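Mandelate racemase/muconate lactonizing protein (Paenibacillus sp., PDB 3V5C) probably dehydrates galacturonate, as a magnesium-binding member of the enolase superfamily, here in an engineered mutant form. Local coordinates at residues Trp68-Phe81 against Ala90-Leu103. The protein carries 1 engineered substitution. Sequence-based numbering, arbitrary orientation.
Sequences WAEDVIGRRLLDLF and AYRLQLEYPVLDWL
Trp68 brings CH2 to the edge of the Tyr91 ring at one end of a buried apolar seam in the N-terminal capping domain of this enolase-superfamily fold, where helix 66-70 and the irregular chain after it pack along one side of helix 92-107. With CG anti to the backbone N (chi1 -176°), the Trp68 indole reaches into a sandwich: Val72 CG2 lies over one face, and the aliphatic part of Gln94 over the other, its CG 3.7 Å from the six-membered ring centroid. The bend at chi2 (85°) folds Gln94 over the indole, and its amide stacks there, the planes 14° apart. A glutamine suits this place because its methylenes and flat amide lie on the ring while NE2 hydrogen-bonds to His63 O. Leu95 CD1 lies at the ring's edge, near its plane, 3.7 Å from Trp68 CZ3, and meets Val72 CG1 tip to tip.

Tyr91 is wedged between the two parts of segment 68-81. Leu80 CD2 sits over its ring, 3.8 Å from the centroid, while Val72 CG2 touches the rim. Farther along, aliphatic and aromatic groups meet in purely apolar contacts: Leu77 sends CD1 to Val99 CG1 and CD2 to Trp102 CZ3 (3.6 Å), and Phe81 CZ reaches Val99 and Leu103. Ile50 of strand 42-52 also packs on Val99, joining the seam to the domain's antiparallel sheet.

Polar atoms gather at the margin. Arg75 holds Asp71 side-on, NE to the backbone O and NH2 to OD2, which sets its guanidinium so that the Tyr91 hydroxyl lies over one face, without a hydrogen bond. No direct hydrogen bond crosses; instead one water joins Asp79 O to Tyr91 OH, and another accepts from Trp68 NE1 (3.0 Å) and donates to Ala90 O (2.7 Å).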
loop_
_atom_site.group_PDB
_atom_site.type_symbol
_atom_site.label_atom_id
_atom_site.label_comp_id
_atom_site.label_asym_id
_atom_site.label_seq_id
_atom_site.Cartn_x
_atom_site.Cartn_y
_atom_site.Cartn_z
ATOM N N TRP A 68 -17.167 -20.483 -4.448
ATOM C CA TRP A 68 -15.778 -20.762 -4.090
ATOM C C TRP A 68 -15.714 -21.097 -2.602
ATOM O O TRP A 68 -15.117 -22.095 -2.202
ATOM C CB TRP A 68 -14.919 -19.534 -4.397
ATOM C CG TRP A 68 -13.414 -19.680 -4.182
ATOM C CD1 TRP A 68 -12.476 -19.918 -5.141
ATOM C CD2 TRP A 68 -12.690 -19.532 -2.946
ATOM N NE1 TRP A 68 -11.215 -19.955 -4.583
ATOM C CE2 TRP A 68 -11.321 -19.719 -3.238
ATOM C CE3 TRP A 68 -13.065 -19.270 -1.624
ATOM C CZ2 TRP A 68 -10.332 -19.656 -2.258
ATOM C CZ3 TRP A 68 -12.088 -19.210 -0.659
ATOM C CH2 TRP A 68 -10.738 -19.409 -0.970
ATOM N N ALA A 69 -16.337 -20.255 -1.779
ATOM C CA ALA A 69 -16.252 -20.417 -0.342
ATOM C C ALA A 69 -16.918 -21.719 0.101
ATOM O O ALA A 69 -16.454 -22.379 1.025
ATOM C CB ALA A 69 -16.878 -19.228 0.358
ATOM N N GLU A 70 -18.023 -22.070 -0.547
ATOM C CA GLU A 70 -18.759 -23.277 -0.184
ATOM C C GLU A 70 -17.814 -24.475 -0.178
ATOM O O GLU A 70 -17.898 -25.341 0.691
ATOM C CB GLU A 70 -19.904 -23.508 -1.172
ATOM C CG GLU A 70 -20.862 -24.635 -0.788
ATOM C CD GLU A 70 -20.338 -26.012 -1.172
ATOM O OE1 GLU A 70 -19.562 -26.104 -2.148
ATOM O OE2 GLU A 70 -20.696 -27.004 -0.497
ATOM N N ASP A 71 -16.892 -24.489 -1.137
ATOM C CA ASP A 71 -15.946 -25.587 -1.287
ATOM C C ASP A 71 -14.830 -25.593 -0.236
ATOM O O ASP A 71 -14.095 -26.569 -0.110
ATOM C CB ASP A 71 -15.332 -25.553 -2.687
ATOM C CG ASP A 71 -14.723 -26.878 -3.077
ATOM O OD1 ASP A 71 -15.434 -27.901 -2.981
ATOM O OD2 ASP A 71 -13.532 -26.897 -3.459
ATOM N N VAL A 72 -14.696 -24.504 0.512
ATOM C CA VAL A 72 -13.679 -24.426 1.549
ATOM C C VAL A 72 -14.230 -24.771 2.930
ATOM O O VAL A 72 -13.474 -25.182 3.805
ATOM C CB VAL A 72 -13.028 -23.024 1.564
ATOM C CG1 VAL A 72 -11.944 -22.940 2.619
ATOM C CG2 VAL A 72 -12.440 -22.717 0.193
ATOM N N ILE A 73 -15.538 -24.612 3.128
ATOM C CA ILE A 73 -16.148 -24.979 4.408
ATOM C C ILE A 73 -15.837 -26.444 4.700
ATOM O O ILE A 73 -15.966 -27.288 3.810
ATOM C CB ILE A 73 -17.680 -24.780 4.407
ATOM C CG1 ILE A 73 -18.035 -23.329 4.051
ATOM C CG2 ILE A 73 -18.304 -25.243 5.750
ATOM C CD1 ILE A 73 -17.369 -22.272 4.917
ATOM N N GLY A 74 -15.413 -26.734 5.926
ATOM C CA GLY A 74 -15.101 -28.101 6.322
ATOM C C GLY A 74 -13.637 -28.483 6.167
ATOM O O GLY A 74 -13.186 -29.478 6.741
ATOM N N ARG A 75 -12.885 -27.712 5.389
ATOM C CA ARG A 75 -11.458 -27.969 5.255
ATOM C C ARG A 75 -10.687 -27.654 6.539
ATOM O O ARG A 75 -11.035 -26.736 7.284
ATOM C CB ARG A 75 -10.875 -27.216 4.051
ATOM C CG ARG A 75 -11.425 -27.676 2.695
ATOM C CD ARG A 75 -10.653 -27.043 1.552
ATOM N NE ARG A 75 -11.304 -27.198 0.247
ATOM C CZ ARG A 75 -10.829 -27.941 -0.746
ATOM N NH1 ARG A 75 -9.695 -28.617 -0.592
ATOM N NH2 ARG A 75 -11.488 -28.012 -1.898
ATOM N N ARG A 76 -9.648 -28.440 6.808
ATOM C CA ARG A 76 -8.774 -28.193 7.950
ATOM C C ARG A 76 -7.862 -26.998 7.665
ATOM O O ARG A 76 -7.286 -26.898 6.579
ATOM C CB ARG A 76 -7.942 -29.443 8.258
ATOM C CG ARG A 76 -8.793 -30.699 8.421
ATOM C CD ARG A 76 -7.961 -31.931 8.749
ATOM N NE ARG A 76 -8.802 -33.130 8.804
ATOM C CZ ARG A 76 -9.334 -33.636 9.916
ATOM N NH1 ARG A 76 -9.114 -33.068 11.093
ATOM N NH2 ARG A 76 -10.091 -34.723 9.850
ATOM N N LEU A 77 -7.767 -26.084 8.626
ATOM C CA LEU A 77 -6.893 -24.906 8.485
ATOM C C LEU A 77 -5.473 -25.306 8.083
ATOM O O LEU A 77 -4.860 -24.658 7.235
ATOM C CB LEU A 77 -6.868 -24.069 9.771
ATOM C CG LEU A 77 -5.859 -22.909 9.810
ATOM C CD1 LEU A 77 -6.119 -21.903 8.684
ATOM C CD2 LEU A 77 -5.935 -22.220 11.153
ATOM N N LEU A 78 -4.938 -26.365 8.681
ATOM C CA LEU A 78 -3.589 -26.814 8.318
ATOM C C LEU A 78 -3.450 -27.096 6.823
ATOM O O LEU A 78 -2.379 -26.898 6.247
ATOM C CB LEU A 78 -3.200 -28.081 9.081
ATOM C CG LEU A 78 -2.770 -27.914 10.533
ATOM C CD1 LEU A 78 -2.549 -29.281 11.151
ATOM C CD2 LEU A 78 -1.505 -27.058 10.644
ATOM N N ASP A 79 -4.524 -27.567 6.203
ATOM C CA ASP A 79 -4.458 -27.961 4.803
ATOM C C ASP A 79 -4.418 -26.759 3.856
ATOM O O ASP A 79 -4.167 -26.913 2.659
ATOM C CB ASP A 79 -5.615 -28.890 4.442
ATOM C CG ASP A 79 -5.502 -30.252 5.120
ATOM O OD1 ASP A 79 -4.366 -30.674 5.443
ATOM O OD2 ASP A 79 -6.549 -30.888 5.324
ATOM N N LEU A 80 -4.678 -25.569 4.394
ATOM C CA LEU A 80 -4.567 -24.357 3.588
ATOM C C LEU A 80 -3.110 -23.961 3.381
ATOM O O LEU A 80 -2.822 -23.050 2.610
ATOM C CB LEU A 80 -5.310 -23.192 4.238
ATOM C CG LEU A 80 -6.769 -23.367 4.651
ATOM C CD1 LEU A 80 -7.362 -21.986 4.911
ATOM C CD2 LEU A 80 -7.574 -24.110 3.619
ATOM N N PHE A 81 -2.194 -24.615 4.086
ATOM C CA PHE A 81 -0.769 -24.292 3.992
ATOM C C PHE A 81 -0.032 -25.428 3.288
ATOM O O PHE A 81 -0.437 -26.588 3.381
ATOM C CB PHE A 81 -0.175 -24.069 5.385
ATOM C CG PHE A 81 -0.735 -22.871 6.101
ATOM C CD1 PHE A 81 -0.145 -21.627 5.949
ATOM C CD2 PHE A 81 -1.858 -22.984 6.914
ATOM C CE1 PHE A 81 -0.664 -20.513 6.604
ATOM C CE2 PHE A 81 -2.380 -21.880 7.565
ATOM C CZ PHE A 81 -1.782 -20.637 7.408
ATOM N N ALA A 90 -3.884 -20.826 -3.959
ATOM C CA ALA A 90 -5.317 -20.870 -4.248
ATOM C C ALA A 90 -6.189 -20.128 -3.233
ATOM O O ALA A 90 -7.337 -19.801 -3.534
ATOM C CB ALA A 90 -5.783 -22.322 -4.380
ATOM N N TYR A 91 -5.647 -19.855 -2.050
ATOM C CA TYR A 91 -6.439 -19.262 -0.964
ATOM C C TYR A 91 -6.053 -17.827 -0.626
ATOM O O TYR A 91 -6.695 -17.182 0.217
ATOM C CB TYR A 91 -6.305 -20.085 0.324
ATOM C CG TYR A 91 -6.708 -21.534 0.200
ATOM C CD1 TYR A 91 -8.049 -21.895 0.123
ATOM C CD2 TYR A 91 -5.758 -22.535 0.184
ATOM C CE1 TYR A 91 -8.429 -23.222 0.017
ATOM C CE2 TYR A 91 -6.129 -23.868 0.073
ATOM C CZ TYR A 91 -7.468 -24.200 -0.007
ATOM O OH TYR A 91 -7.855 -25.525 -0.118
ATOM N N ARG A 92 -4.993 -17.331 -1.256
ATOM C CA ARG A 92 -4.375 -16.083 -0.801
ATOM C C ARG A 92 -5.272 -14.854 -0.920
ATOM O O ARG A 92 -5.561 -14.204 0.083
ATOM C CB ARG A 92 -3.063 -15.849 -1.544
ATOM C CG ARG A 92 -2.001 -16.853 -1.154
ATOM C CD ARG A 92 -0.710 -16.665 -1.928
ATOM N NE ARG A 92 0.261 -17.662 -1.494
ATOM C CZ ARG A 92 1.549 -17.638 -1.801
ATOM N NH1 ARG A 92 2.037 -16.670 -2.579
ATOM N NH2 ARG A 92 2.356 -18.596 -1.345
ATOM N N LEU A 93 -5.707 -14.535 -2.134
ATOM C CA LEU A 93 -6.480 -13.310 -2.346
ATOM C C LEU A 93 -7.800 -13.337 -1.565
ATOM O O LEU A 93 -8.267 -12.302 -1.075
ATOM C CB LEU A 93 -6.762 -13.089 -3.826
ATOM C CG LEU A 93 -5.539 -13.058 -4.744
ATOM C CD1 LEU A 93 -5.971 -12.956 -6.202
ATOM C CD2 LEU A 93 -4.570 -11.921 -4.332
ATOM N N GLN A 94 -8.385 -14.524 -1.451
ATOM C CA GLN A 94 -9.699 -14.685 -0.853
ATOM C C GLN A 94 -9.641 -14.703 0.669
ATOM O O GLN A 94 -10.516 -14.150 1.331
ATOM C CB GLN A 94 -10.317 -16.001 -1.325
ATOM C CG GLN A 94 -10.621 -16.061 -2.816
ATOM C CD GLN A 94 -9.426 -16.471 -3.671
ATOM O OE1 GLN A 94 -8.341 -16.786 -3.164
ATOM N NE2 GLN A 94 -9.626 -16.461 -4.985
ATOM N N LEU A 95 -8.602 -15.327 1.227
ATOM C CA LEU A 95 -8.631 -15.613 2.657
ATOM C C LEU A 95 -7.375 -15.329 3.477
ATOM O O LEU A 95 -7.399 -15.516 4.696
ATOM C CB LEU A 95 -9.042 -17.085 2.881
ATOM C CG LEU A 95 -10.455 -17.516 2.503
ATOM C CD1 LEU A 95 -10.582 -19.039 2.745
ATOM C CD2 LEU A 95 -11.482 -16.729 3.290
ATOM N N GLU A 96 -6.295 -14.865 2.866
ATOM C CA GLU A 96 -5.063 -14.717 3.645
ATOM C C GLU A 96 -5.273 -13.743 4.800
ATOM O O GLU A 96 -4.757 -13.945 5.898
ATOM C CB GLU A 96 -3.870 -14.268 2.806
ATOM C CG GLU A 96 -3.970 -12.872 2.209
ATOM C CD GLU A 96 -2.807 -12.584 1.278
ATOM O OE1 GLU A 96 -2.894 -11.585 0.561
ATOM O OE2 GLU A 96 -1.821 -13.355 1.283
ATOM N N TYR A 97 -6.012 -12.672 4.553
ATOM C CA TYR A 97 -6.156 -11.680 5.599
ATOM C C TYR A 97 -7.047 -12.158 6.747
ATOM O O TYR A 97 -6.631 -12.117 7.898
ATOM C CB TYR A 97 -6.559 -10.298 5.037
ATOM C CG TYR A 97 -5.408 -9.600 4.331
ATOM C CD1 TYR A 97 -4.280 -9.195 5.046
ATOM C CD2 TYR A 97 -5.419 -9.363 2.953
ATOM C CE1 TYR A 97 -3.211 -8.565 4.454
ATOM C CE2 TYR A 97 -4.340 -8.707 2.343
ATOM C CZ TYR A 97 -3.231 -8.331 3.109
ATOM O OH TYR A 97 -2.151 -7.679 2.549
ATOM N N PRO A 98 -8.270 -12.622 6.445
ATOM C CA PRO A 98 -9.033 -13.211 7.559
ATOM C C PRO A 98 -8.284 -14.359 8.271
ATOM O O PRO A 98 -8.425 -14.503 9.489
ATOM C CB PRO A 98 -10.304 -13.751 6.884
ATOM C CG PRO A 98 -10.391 -13.012 5.551
ATOM C CD PRO A 98 -8.989 -12.660 5.155
ATOM N N VAL A 99 -7.529 -15.178 7.544
ATOM C CA VAL A 99 -6.810 -16.275 8.198
ATOM C C VAL A 99 -5.675 -15.771 9.089
ATOM O O VAL A 99 -5.496 -16.231 10.231
ATOM C CB VAL A 99 -6.296 -17.309 7.163
ATOM C CG1 VAL A 99 -5.224 -18.198 7.772
ATOM C CG2 VAL A 99 -7.467 -18.144 6.679
ATOM N N LEU A 100 -4.924 -14.800 8.602
ATOM C CA LEU A 100 -3.866 -14.239 9.427
ATOM C C LEU A 100 -4.451 -13.548 10.661
ATOM O O LEU A 100 -3.891 -13.633 11.755
ATOM C CB LEU A 100 -2.984 -13.288 8.605
ATOM C CG LEU A 100 -2.041 -13.990 7.628
ATOM C CD1 LEU A 100 -1.471 -12.982 6.651
ATOM C CD2 LEU A 100 -0.918 -14.682 8.373
ATOM N N ASP A 101 -5.563 -12.837 10.495
ATOM C CA ASP A 101 -6.194 -12.189 11.637
ATOM C C ASP A 101 -6.639 -13.258 12.626
ATOM O O ASP A 101 -6.470 -13.106 13.832
ATOM C CB ASP A 101 -7.405 -11.376 11.192
ATOM C CG ASP A 101 -7.978 -10.526 12.321
ATOM O OD1 ASP A 101 -7.193 -9.847 12.998
ATOM O OD2 ASP A 101 -9.197 -10.555 12.537
ATOM N N TRP A 102 -7.200 -14.340 12.093
ATOM C CA TRP A 102 -7.704 -15.435 12.924
ATOM C C TRP A 102 -6.563 -15.998 13.764
ATOM O O TRP A 102 -6.715 -16.166 14.979
ATOM C CB TRP A 102 -8.357 -16.540 12.086
ATOM C CG TRP A 102 -8.982 -17.597 12.958
ATOM C CD1 TRP A 102 -10.275 -17.654 13.359
ATOM C CD2 TRP A 102 -8.321 -18.727 13.544
ATOM N NE1 TRP A 102 -10.473 -18.758 14.174
ATOM C CE2 TRP A 102 -9.284 -19.427 14.298
ATOM C CE3 TRP A 102 -7.008 -19.216 13.497
ATOM C CZ2 TRP A 102 -8.978 -20.608 14.993
ATOM C CZ3 TRP A 102 -6.700 -20.380 14.198
ATOM C CH2 TRP A 102 -7.685 -21.057 14.939
ATOM N N LEU A 103 -5.434 -16.296 13.116
ATOM C CA LEU A 103 -4.273 -16.857 13.821
ATOM C C LEU A 103 -3.818 -15.911 14.924
ATOM O O LEU A 103 -3.492 -16.344 16.032
ATOM C CB LEU A 103 -3.119 -17.179 12.847
ATOM C CG LEU A 103 -3.269 -18.388 11.922
ATOM C CD1 LEU A 103 -2.176 -18.380 10.845
ATOM C CD2 LEU A 103 -3.225 -19.694 12.719
HETATM O O HOH W 1 -8.581 -20.231 -5.900
HETATM O O HOH W 2 -6.088 -27.430 0.593
#